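Local coordinates for protein murein peptide amidase A (Escherichia coli O157:H7, PDB 5HXD) that probably hydrolyses, with a catalytic zinc ion, the gamma-D-glutamyl-diaminopimelate amide bond of the murein tripeptide during peptidoglycan degradation, at residues 143-148 with 196-201; 78-83 with 135-140; 212-215 with 221-224. One frame throughout, in Å; residues are numbered along the deposited sequence.

In the fold
Along the chain the three contacts follow in series; none nests in or crosses another. Interaction 2 comes first and closes a loop of 51 residues between the turn after strand 74-76 and the start of helix 136-148. The same helix, further along, opens interaction 1, which bridges 47 residues to helix 195-201; the two contacts have centres about 14 Å apart. Interaction 3 is local: 212-215, just past strand 206-210, folds against 221-224 across the short helix 216-222. Its centre lies about 28 Å from that of interaction 1, on the opposite side of the chain's centre. Interactions 2 and 3 both touch the second subunit.

Interaction 1: residues 143-148 with 196-201; sequences QLIHRI and GSWCAD
Two helical segments, 143-148 and 196-201, lie well apart, their closest backbone approach being 9.7 Å from Ile-145 CA to Cys-199 CA, and the indole of Trp-198 bridges most of the gap. CG of Trp-198 points opposite its backbone N (chi1 -176°), which carries the six-membered ring out toward the other helix. There its far rim meets two successive residues. Ile-145 reaches it with the end of its longer branch: CD1 comes to the ring edge, near the ring plane, 4.1 Å from Trp-198 CZ3, and the two side chains run antiparallel as they pass. His-146 supplies the second touch, its CE1 lying 3.8 Å from Trp-198 CZ2. The two rings are steeply inclined, at 76°, but meet obliquely, with centroids 5.9 Å apart. The imidazole is tethered on its own helix, where ND1 is hydrogen-bonded to Cys-142 O. Contact across the helices is thus entirely van der Waals, with Ile-145 and Trp-198 buried and His-146 at the exposed border. Phe-101 and Pro-102 also pack on the indole, while Pro-150 and Leu-204 touch Ile-145. Elsewhere on helix 136-148, Leu-144 and Ile-148 pack on Trp-31 of strand 28-31 and on strand 74-76, an outermost strand, within this chain, of the mixed sheet, so this helix joins that sheet edge to helix 195-201.

Interaction 2: residues 78-83 with 135-140; sequences CVNPDG and EPETQA
Glu-137 OE2 is gripped by a water, 2.7 Å away, and by the backbone N of Leu-24. The same water also donates to Asp-82 OD2, 2.9 Å away, and so links the two acids. Asp-82 OD2 and Glu-137 OE2 are themselves only 3.7 Å apart; the carboxylate planes stand 80° to each other and the two side chains lie roughly perpendicular. This close pair of like charges would probably be unfavourable alone, but several donors offset it: Leu-25 N binds Asp-82 OD2, Ser-23 OG is hydrogen-bonded to Asp-82 OD1, and Asn-91 ND2 binds Glu-137 OE1, so that together the acids clasp the loop at 23-25, between strands 18-22 and 28-31. Glu-137 reaches this place through a bend at chi2 (88°), and its aliphatic part lies against the backbone of the other segment, with CG 3.6 Å from Val-79 O. Asn-80 stands at the N-cap of helix 81-85, where its OD1 accepts a weak capping bond of 2.9 Å from Gly-83 N. Cys-78 is tied to Cys-84 by a disulfide, and both Cys-78 and Pro-81 pack on Gln-85 of the second subunit. The buried contact joins the turn after strand 74-76 to the start of helix 136-148 within the M14 zinc carboxypeptidase fold, near the metal site: the side chain of Asn-80 is about 6 Å from that of His-49, a predicted zinc ligand.

Interaction 3: residues 212-215 with 221-224; sequences PPIS and EKYL
The ring of Tyr-223 meets Pro-212 and Ile-214 in the segment after strand 206-210 of the M14 peptidase fold, where the chain runs through helix 216-222 and packs back on its own entry loop. Pro-212 and Tyr-223 approach head-on. Pro-212 CD lies at the edge of the tyrosine ring, near its plane, 3.8 Å from Tyr-223 CE2. Ile-214 crosses the tyrosine at a slant, bringing CD1 to 4.0 Å from Tyr-223 CE2. Its extended chain, with CG1 trans to the main-chain N (chi1 -173°) and chi2 likewise trans, carries that methyl across to the ring. CD of Lys-222 lies over one face of the Tyr-223 ring, 3.7 Å above its plane and displaced toward the rim. Lys-222 CD is also 4.1 Å from Ile-214 CD1, so the methyl meets both residues. Ser-215 caps the intervening helix through OG, hydrogen-bonded to Glu-218 N, and Ser-54 of helix 53-65 touches Ile-214. Pro-213 packs on Asp-217, and Ser-215 on Ile-214, both of the second subunit, placing the loop at the dimer interface. The side chain of Pro-212 is about 7 Å from that of Glu-210, the predicted proton donor/acceptor. At the far end of the phenol, Tyr-223 OH rests 3.6 Å from Pro-212 CG.

Interaction 1: residues 143-148 with 196-201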
ATOM      1  N   GLN A 143      18.949   6.871  11.589  1.00 40.02           N
ATOM      2  CA  GLN A 143      19.965   7.861  11.270  1.00 44.43           C
ATOM      3  C   GLN A 143      19.356   9.186  10.809  1.00 46.95           C
ATOM      4  O   GLN A 143      19.867  10.268  11.148  1.00 47.64           O
ATOM      5  CB  GLN A 143      20.935   7.318  10.223  1.00 40.58           C
ATOM      6  CG  GLN A 143      21.988   6.384  10.816  1.00 48.50           C
ATOM      7  CD  GLN A 143      22.561   6.898  12.155  1.00 66.44           C
ATOM      8  OE1 GLN A 143      22.927   8.081  12.288  1.00 69.05           O
ATOM      9  NE2 GLN A 143      22.628   6.007  13.155  1.00 59.69           N
ATOM     10  N   LEU A 144      18.273   9.094  10.043  1.00 42.60           N
ATOM     11  CA  LEU A 144      17.468  10.251   9.673  1.00 42.66           C
ATOM     12  C   LEU A 144      17.096  11.059  10.920  1.00 45.24           C
ATOM     13  O   LEU A 144      17.339  12.262  10.981  1.00 47.83           O
ATOM     14  CB  LEU A 144      16.200   9.806   8.925  1.00 40.69           C
ATOM     15  CG  LEU A 144      15.203  10.861   8.434  1.00 41.15           C
ATOM     16  CD1 LEU A 144      15.694  11.539   7.168  1.00 46.78           C
ATOM     17  CD2 LEU A 144      13.837  10.245   8.214  1.00 38.80           C
ATOM     18  N   ILE A 145      16.535  10.386  11.920  1.00 40.51           N
ATOM     19  CA  ILE A 145      16.053  11.068  13.119  1.00 48.52           C
ATOM     20  C   ILE A 145      17.213  11.633  13.974  1.00 44.77           C
ATOM     21  O   ILE A 145      17.010  12.559  14.751  1.00 45.01           O
ATOM     22  CB  ILE A 145      15.131  10.117  13.954  1.00 45.85           C
ATOM     23  CG1 ILE A 145      13.983   9.630  13.072  1.00 43.48           C
ATOM     24  CG2 ILE A 145      14.544  10.819  15.175  1.00 37.66           C
ATOM     25  CD1 ILE A 145      12.981   8.725  13.762  1.00 42.69           C
ATOM     26  N   HIS A 146      18.426  11.103  13.803  1.00 46.97           N
ATOM     27  CA  HIS A 146      19.617  11.683  14.441  1.00 45.18           C
ATOM     28  C   HIS A 146      20.074  12.925  13.694  1.00 47.24           C
ATOM     29  O   HIS A 146      20.336  13.958  14.306  1.00 58.19           O
ATOM     30  CB  HIS A 146      20.765  10.676  14.511  1.00 47.67           C
ATOM     31  CG  HIS A 146      20.751   9.819  15.745  1.00 51.59           C
ATOM     32  ND1 HIS A 146      20.368   8.501  15.725  1.00 53.99           N
ATOM     33  CD2 HIS A 146      21.076  10.109  17.027  1.00 53.91           C
ATOM     34  CE1 HIS A 146      20.456   8.002  16.954  1.00 51.29           C
ATOM     35  NE2 HIS A 146      20.880   8.956  17.754  1.00 50.67           N
ATOM     36  N   ARG A 147      20.157  12.826  12.371  1.00 50.90           N
ATOM     37  CA  ARG A 147      20.527  13.961  11.523  1.00 53.08           C
ATOM     38  C   ARG A 147      19.618  15.187  11.769  1.00 54.90           C
ATOM     39  O   ARG A 147      20.110  16.288  12.058  1.00 50.91           O
ATOM     40  CB  ARG A 147      20.482  13.546  10.044  1.00 54.12           C
ATOM     41  CG  ARG A 147      20.995  14.596   9.033  1.00 67.18           C
ATOM     42  CD  ARG A 147      20.461  14.334   7.595  1.00 51.55           C
ATOM     43  NE  ARG A 147      20.644  12.940   7.187  1.00 56.05           N
ATOM     44  CZ  ARG A 147      19.918  12.333   6.243  1.00 67.55           C
ATOM     45  NH1 ARG A 147      18.958  13.018   5.626  1.00 67.48           N
ATOM     46  NH2 ARG A 147      20.131  11.047   5.916  1.00 50.36           N
ATOM     47  N   ILE A 148      18.299  14.987  11.684  1.00 50.47           N
ATOM     48  CA  ILE A 148      17.356  16.109  11.693  1.00 45.62           C
ATOM     49  C   ILE A 148      16.925  16.582  13.082  1.00 44.89           C
ATOM     50  O   ILE A 148      16.469  17.726  13.221  1.00 49.33           O
ATOM     51  CB  ILE A 148      16.066  15.778  10.896  1.00 42.40           C
ATOM     52  CG1 ILE A 148      15.270  14.673  11.590  1.00 39.57           C
ATOM     53  CG2 ILE A 148      16.393  15.411   9.464  1.00 48.21           C
ATOM     54  CD1 ILE A 148      13.794  14.807  11.409  1.00 41.13           C
ATOM     55  N   GLY A 196       8.481   3.378  19.117  1.00 40.67           N
ATOM     56  CA  GLY A 196       8.224   4.157  20.306  1.00 38.86           C
ATOM     57  C   GLY A 196       9.135   3.793  21.456  1.00 38.73           C
ATOM     58  O   GLY A 196       9.502   4.654  22.249  1.00 45.61           O
ATOM     59  N   SER A 197       9.498   2.521  21.559  1.00 39.71           N
ATOM     60  CA  SER A 197      10.423   2.085  22.596  1.00 39.18           C
ATOM     61  C   SER A 197      11.804   2.698  22.376  1.00 42.81           C
ATOM     62  O   SER A 197      12.521   3.024  23.330  1.00 43.74           O
ATOM     63  CB  SER A 197      10.531   0.561  22.624  1.00 39.27           C
ATOM     64  OG  SER A 197       9.486  -0.030  23.368  1.00 41.38           O
ATOM     65  N   TRP A 198      12.179   2.828  21.109  1.00 39.41           N
ATOM     66  CA  TRP A 198      13.451   3.423  20.754  1.00 43.45           C
ATOM     67  C   TRP A 198      13.414   4.927  21.022  1.00 46.39           C
ATOM     68  O   TRP A 198      14.384   5.535  21.456  1.00 42.72           O
ATOM     69  CB  TRP A 198      13.756   3.157  19.291  1.00 39.06           C
ATOM     70  CG  TRP A 198      15.094   3.642  18.840  1.00 43.84           C
ATOM     71  CD1 TRP A 198      16.310   3.105  19.144  1.00 45.31           C
ATOM     72  CD2 TRP A 198      15.352   4.747  17.970  1.00 45.26           C
ATOM     73  NE1 TRP A 198      17.311   3.808  18.520  1.00 43.58           N
ATOM     74  CE2 TRP A 198      16.748   4.819  17.790  1.00 41.38           C
ATOM     75  CE3 TRP A 198      14.535   5.679  17.321  1.00 42.76           C
ATOM     76  CZ2 TRP A 198      17.342   5.778  16.995  1.00 40.22           C
ATOM     77  CZ3 TRP A 198      15.122   6.630  16.547  1.00 38.56           C
ATOM     78  CH2 TRP A 198      16.515   6.671  16.379  1.00 43.36           C
ATOM     79  N   CYS A 199      12.265   5.516  20.739  1.00 43.21           N
ATOM     80  CA  CYS A 199      12.073   6.926  20.935  1.00 42.64           C
ATOM     81  C   CYS A 199      12.154   7.307  22.426  1.00 46.08           C
ATOM     82  O   CYS A 199      12.802   8.302  22.790  1.00 42.94           O
ATOM     83  CB  CYS A 199      10.732   7.337  20.322  1.00 41.86           C
ATOM     84  SG  CYS A 199      10.811   7.662  18.545  1.00 43.33           S
ATOM     85  N   ALA A 200      11.510   6.506  23.277  1.00 42.06           N
ATOM     86  CA  ALA A 200      11.533   6.753  24.713  1.00 43.13           C
ATOM     87  C   ALA A 200      12.954   6.738  25.252  1.00 47.77           C
ATOM     88  O   ALA A 200      13.292   7.546  26.123  1.00 50.35           O
ATOM     89  CB  ALA A 200      10.698   5.745  25.453  1.00 40.82           C
ATOM     90  N   ASP A 201      13.795   5.844  24.739  1.00 41.90           N
ATOM     91  CA  ASP A 201      15.168   5.784  25.247  1.00 47.53           C
ATOM     92  C   ASP A 201      16.044   6.991  24.811  1.00 47.42           C
ATOM     93  O   ASP A 201      17.048   7.304  25.457  1.00 44.83           O
ATOM     94  CB  ASP A 201      15.815   4.456  24.847  1.00 41.45           C
ATOM     95  CG  ASP A 201      15.230   3.271  25.613  1.00 44.23           C
ATOM     96  OD1 ASP A 201      14.410   3.489  26.543  1.00 41.41           O
ATOM     97  OD2 ASP A 201      15.612   2.122  25.312  1.00 43.36           O
TER

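Interaction 2: residues 78-83 with 135-140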
ATOM      1  N   CYS A  78       6.330   6.270   3.637  1.00 39.35           N
ATOM      2  CA  CYS A  78       6.427   4.823   3.736  1.00 38.51           C
ATOM      3  C   CYS A  78       7.781   4.356   4.290  1.00 41.06           C
ATOM      4  O   CYS A  78       8.806   4.367   3.598  1.00 38.70           O
ATOM      5  CB  CYS A  78       6.149   4.202   2.363  1.00 39.96           C
ATOM      6  SG  CYS A  78       5.766   2.461   2.393  1.00 43.49           S
ATOM      7  N   VAL A  79       7.772   3.956   5.559  1.00 39.75           N
ATOM      8  CA  VAL A  79       8.975   3.467   6.219  1.00 37.96           C
ATOM      9  C   VAL A  79       9.432   2.155   5.561  1.00 44.20           C
ATOM     10  O   VAL A  79      10.631   1.913   5.397  1.00 43.31           O
ATOM     11  CB  VAL A  79       8.732   3.273   7.742  1.00 40.08           C
ATOM     12  CG1 VAL A  79       9.841   2.467   8.376  1.00 42.30           C
ATOM     13  CG2 VAL A  79       8.593   4.621   8.457  1.00 39.16           C
ATOM     14  N   ASN A  80       8.459   1.355   5.119  1.00 42.52           N
ATOM     15  CA  ASN A  80       8.682  -0.013   4.648  1.00 35.86           C
ATOM     16  C   ASN A  80       8.189  -0.237   3.224  1.00 38.85           C
ATOM     17  O   ASN A  80       7.247  -0.971   3.018  1.00 38.08           O
ATOM     18  CB  ASN A  80       7.977  -0.966   5.617  1.00 38.08           C
ATOM     19  CG  ASN A  80       8.152  -2.430   5.274  1.00 37.60           C
ATOM     20  OD1 ASN A  80       8.996  -2.804   4.461  1.00 43.97           O
ATOM     21  ND2 ASN A  80       7.360  -3.275   5.923  1.00 34.23           N
ATOM     22  N   PRO A  81       8.827   0.390   2.227  1.00 42.28           N
ATOM     23  CA  PRO A  81       8.296   0.337   0.855  1.00 37.03           C
ATOM     24  C   PRO A  81       8.285  -1.052   0.200  1.00 40.24           C
ATOM     25  O   PRO A  81       7.573  -1.233  -0.805  1.00 38.76           O
ATOM     26  CB  PRO A  81       9.222   1.287   0.083  1.00 37.96           C
ATOM     27  CG  PRO A  81      10.416   1.461   0.918  1.00 36.47           C
ATOM     28  CD  PRO A  81      10.013   1.252   2.332  1.00 37.20           C
ATOM     29  N   ASP A  82       9.057  -2.001   0.736  1.00 43.06           N
ATOM     30  CA  ASP A  82       8.988  -3.404   0.287  1.00 43.65           C
ATOM     31  C   ASP A  82       7.766  -4.091   0.905  1.00 39.55           C
ATOM     32  O   ASP A  82       7.155  -4.955   0.288  1.00 36.98           O
ATOM     33  CB  ASP A  82      10.256  -4.199   0.658  1.00 41.56           C
ATOM     34  CG  ASP A  82      11.495  -3.732  -0.078  1.00 40.68           C
ATOM     35  OD1 ASP A  82      11.385  -2.998  -1.084  1.00 37.11           O
ATOM     36  OD2 ASP A  82      12.594  -4.121   0.357  1.00 44.04           O
ATOM     37  N   GLY A  83       7.453  -3.715   2.144  1.00 38.58           N
ATOM     38  CA  GLY A  83       6.234  -4.136   2.809  1.00 36.03           C
ATOM     39  C   GLY A  83       4.999  -3.735   2.017  1.00 40.52           C
ATOM     40  O   GLY A  83       4.238  -4.625   1.607  1.00 38.15           O
ATOM     41  N   GLU A 135      17.609  -4.357  10.417  1.00 42.17           N
ATOM     42  CA  GLU A 135      17.078  -4.137   9.073  1.00 44.28           C
ATOM     43  C   GLU A 135      17.444  -2.763   8.474  1.00 44.96           C
ATOM     44  O   GLU A 135      17.512  -1.764   9.193  1.00 38.61           O
ATOM     45  CB  GLU A 135      15.556  -4.326   9.079  1.00 42.14           C
ATOM     46  CG  GLU A 135      15.109  -5.709   9.550  1.00 44.76           C
ATOM     47  CD  GLU A 135      15.769  -6.854   8.771  1.00 46.07           C
ATOM     48  OE1 GLU A 135      15.405  -7.092   7.584  1.00 37.95           O
ATOM     49  OE2 GLU A 135      16.660  -7.504   9.362  1.00 46.17           O
ATOM     50  N   PRO A 136      17.666  -2.717   7.142  1.00 39.60           N
ATOM     51  CA  PRO A 136      18.083  -1.477   6.484  1.00 38.67           C
ATOM     52  C   PRO A 136      17.045  -0.373   6.628  1.00 40.50           C
ATOM     53  O   PRO A 136      17.433   0.762   6.902  1.00 42.42           O
ATOM     54  CB  PRO A 136      18.266  -1.883   5.012  1.00 32.95           C
ATOM     55  CG  PRO A 136      17.574  -3.164   4.855  1.00 38.63           C
ATOM     56  CD  PRO A 136      17.538  -3.835   6.191  1.00 37.86           C
ATOM     57  N   GLU A 137      15.766  -0.697   6.458  1.00 37.47           N
ATOM     58  CA  GLU A 137      14.695   0.250   6.733  1.00 35.05           C
ATOM     59  C   GLU A 137      14.792   0.831   8.142  1.00 42.17           C
ATOM     60  O   GLU A 137      14.496   2.002   8.349  1.00 42.93           O
ATOM     61  CB  GLU A 137      13.331  -0.409   6.563  1.00 38.07           C
ATOM     62  CG  GLU A 137      12.975  -0.817   5.152  1.00 34.04           C
ATOM     63  CD  GLU A 137      13.454  -2.205   4.803  1.00 34.79           C
ATOM     64  OE1 GLU A 137      14.051  -2.881   5.665  1.00 38.63           O
ATOM     65  OE2 GLU A 137      13.240  -2.616   3.650  1.00 35.86           O
ATOM     66  N   THR A 138      15.199   0.016   9.115  1.00 39.98           N
ATOM     67  CA  THR A 138      15.272   0.476  10.502  1.00 39.94           C
ATOM     68  C   THR A 138      16.445   1.419  10.753  1.00 43.55           C
ATOM     69  O   THR A 138      16.306   2.481  11.371  1.00 43.68           O
ATOM     70  CB  THR A 138      15.403  -0.697  11.465  1.00 41.71           C
ATOM     71  OG1 THR A 138      14.294  -1.586  11.271  1.00 37.70           O
ATOM     72  CG2 THR A 138      15.475  -0.193  12.922  1.00 35.57           C
ATOM     73  N   GLN A 139      17.612   1.004  10.279  1.00 42.70           N
ATOM     74  CA  GLN A 139      18.811   1.804  10.405  1.00 42.93           C
ATOM     75  C   GLN A 139      18.643   3.147   9.736  1.00 40.27           C
ATOM     76  O   GLN A 139      18.983   4.171  10.320  1.00 41.81           O
ATOM     77  CB  GLN A 139      20.010   1.049   9.832  1.00 38.19           C
ATOM     78  CG  GLN A 139      20.482  -0.044  10.786  1.00 46.65           C
ATOM     79  CD  GLN A 139      21.238  -1.172  10.101  1.00 56.42           C
ATOM     80  OE1 GLN A 139      21.756  -1.010   8.993  1.00 62.79           O
ATOM     81  NE2 GLN A 139      21.310  -2.326  10.766  1.00 55.24           N
ATOM     82  N   ALA A 140      18.097   3.141   8.527  1.00 38.38           N
ATOM     83  CA  ALA A 140      17.958   4.362   7.760  1.00 36.64           C
ATOM     84  C   ALA A 140      17.093   5.380   8.487  1.00 40.15           C
ATOM     85  O   ALA A 140      17.446   6.557   8.562  1.00 39.28           O
ATOM     86  CB  ALA A 140      17.396   4.072   6.414  1.00 37.40           C
TER
HETATM   87  O   HOH W   1      12.367  -5.145   3.027  1.00 39.13           O

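Interaction 3: residues 212-215 with 221-224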
ATOM      1  N   PRO A 212      -8.737   3.769  12.375  1.00 56.40           N
ATOM      2  CA  PRO A 212      -9.639   2.627  12.533  1.00 52.37           C
ATOM      3  C   PRO A 212      -9.591   1.810  11.255  1.00 54.60           C
ATOM      4  O   PRO A 212      -8.887   2.217  10.324  1.00 52.58           O
ATOM      5  CB  PRO A 212     -10.995   3.287  12.733  1.00 55.82           C
ATOM      6  CG  PRO A 212     -10.900   4.538  11.879  1.00 55.89           C
ATOM      7  CD  PRO A 212      -9.449   4.990  11.952  1.00 54.73           C
ATOM      8  N   PRO A 213     -10.295   0.668  11.207  1.00 57.23           N
ATOM      9  CA  PRO A 213     -10.437   0.038   9.890  1.00 50.68           C
ATOM     10  C   PRO A 213     -11.192   0.986   8.976  1.00 51.89           C
ATOM     11  O   PRO A 213     -12.277   1.442   9.328  1.00 58.69           O
ATOM     12  CB  PRO A 213     -11.237  -1.222  10.181  1.00 45.92           C
ATOM     13  CG  PRO A 213     -10.961  -1.512  11.628  1.00 48.94           C
ATOM     14  CD  PRO A 213     -10.859  -0.165  12.282  1.00 53.75           C
ATOM     15  N   ILE A 214     -10.597   1.321   7.841  1.00 52.84           N
ATOM     16  CA  ILE A 214     -11.175   2.304   6.942  1.00 51.75           C
ATOM     17  C   ILE A 214     -10.471   2.266   5.582  1.00 51.73           C
ATOM     18  O   ILE A 214      -9.252   2.115   5.503  1.00 51.80           O
ATOM     19  CB  ILE A 214     -11.088   3.721   7.537  1.00 48.77           C
ATOM     20  CG1 ILE A 214     -11.855   4.712   6.649  1.00 57.93           C
ATOM     21  CG2 ILE A 214      -9.613   4.128   7.759  1.00 46.51           C
ATOM     22  CD1 ILE A 214     -11.795   6.158   7.099  1.00 63.97           C
ATOM     23  N   SER A 215     -11.243   2.393   4.512  1.00 50.34           N
ATOM     24  CA  SER A 215     -10.691   2.339   3.169  1.00 52.27           C
ATOM     25  C   SER A 215      -9.897   3.597   2.841  1.00 47.73           C
ATOM     26  O   SER A 215     -10.177   4.643   3.390  1.00 53.68           O
ATOM     27  CB  SER A 215     -11.815   2.151   2.157  1.00 50.21           C
ATOM     28  OG  SER A 215     -12.690   3.259   2.174  1.00 49.84           O
ATOM     29  N   GLU A 221     -11.291  11.165   2.246  1.00 70.28           N
ATOM     30  CA  GLU A 221     -12.440  12.059   2.459  1.00 73.46           C
ATOM     31  C   GLU A 221     -12.535  12.499   3.936  1.00 70.33           C
ATOM     32  O   GLU A 221     -12.413  13.679   4.265  1.00 65.32           O
ATOM     33  CB  GLU A 221     -13.740  11.344   2.001  1.00 76.69           C
ATOM     34  CG  GLU A 221     -15.089  11.713   2.680  1.00 77.12           C
ATOM     35  CD  GLU A 221     -15.410  13.213   2.735  1.00 92.91           C
ATOM     36  OE1 GLU A 221     -14.898  13.982   1.883  1.00 94.85           O
ATOM     37  OE2 GLU A 221     -16.178  13.624   3.645  1.00 94.15           O
ATOM     38  N   LYS A 222     -12.724  11.525   4.818  1.00 65.83           N
ATOM     39  CA  LYS A 222     -13.034  11.767   6.228  1.00 64.60           C
ATOM     40  C   LYS A 222     -11.905  12.396   7.067  1.00 62.36           C
ATOM     41  O   LYS A 222     -12.178  13.144   8.001  1.00 66.70           O
ATOM     42  CB  LYS A 222     -13.462  10.442   6.859  1.00 60.95           C
ATOM     43  CG  LYS A 222     -13.951  10.503   8.264  1.00 61.31           C
ATOM     44  CD  LYS A 222     -14.015   9.083   8.828  1.00 62.22           C
ATOM     45  CE  LYS A 222     -14.769   9.024  10.145  1.00 58.81           C
ATOM     46  NZ  LYS A 222     -16.175   9.468   9.956  1.00 64.64           N
ATOM     47  N   TYR A 223     -10.648  12.094   6.733  1.00 63.51           N
ATOM     48  CA  TYR A 223      -9.499  12.436   7.587  1.00 58.45           C
ATOM     49  C   TYR A 223      -8.510  13.403   6.946  1.00 57.19           C
ATOM     50  O   TYR A 223      -7.454  13.705   7.520  1.00 54.40           O
ATOM     51  CB  TYR A 223      -8.747  11.159   7.996  1.00 54.25           C
ATOM     52  CG  TYR A 223      -9.477  10.336   9.023  1.00 52.41           C
ATOM     53  CD1 TYR A 223     -10.340  10.932   9.915  1.00 57.83           C
ATOM     54  CD2 TYR A 223      -9.312   8.964   9.095  1.00 60.40           C
ATOM     55  CE1 TYR A 223     -11.021  10.199  10.849  1.00 58.28           C
ATOM     56  CE2 TYR A 223      -9.991   8.212  10.034  1.00 57.08           C
ATOM     57  CZ  TYR A 223     -10.843   8.838  10.906  1.00 58.52           C
ATOM     58  OH  TYR A 223     -11.529   8.116  11.851  1.00 62.22           O
ATOM     59  N   LEU A 224      -8.851  13.885   5.754  1.00 60.07           N
ATOM     60  CA  LEU A 224      -7.931  14.709   4.978  1.00 57.02           C
ATOM     61  C   LEU A 224      -7.814  16.067   5.624  1.00 58.57           C
ATOM     62  O   LEU A 224      -6.762  16.691   5.567  1.00 60.55           O
ATOM     63  CB  LEU A 224      -8.398  14.832   3.526  1.00 58.31           C
ATOM     64  CG  LEU A 224      -7.517  15.608   2.541  1.00 61.85           C
ATOM     65  CD1 LEU A 224      -6.057  15.296   2.769  1.00 61.52           C
ATOM     66  CD2 LEU A 224      -7.906  15.290   1.096  1.00 61.96           C
TER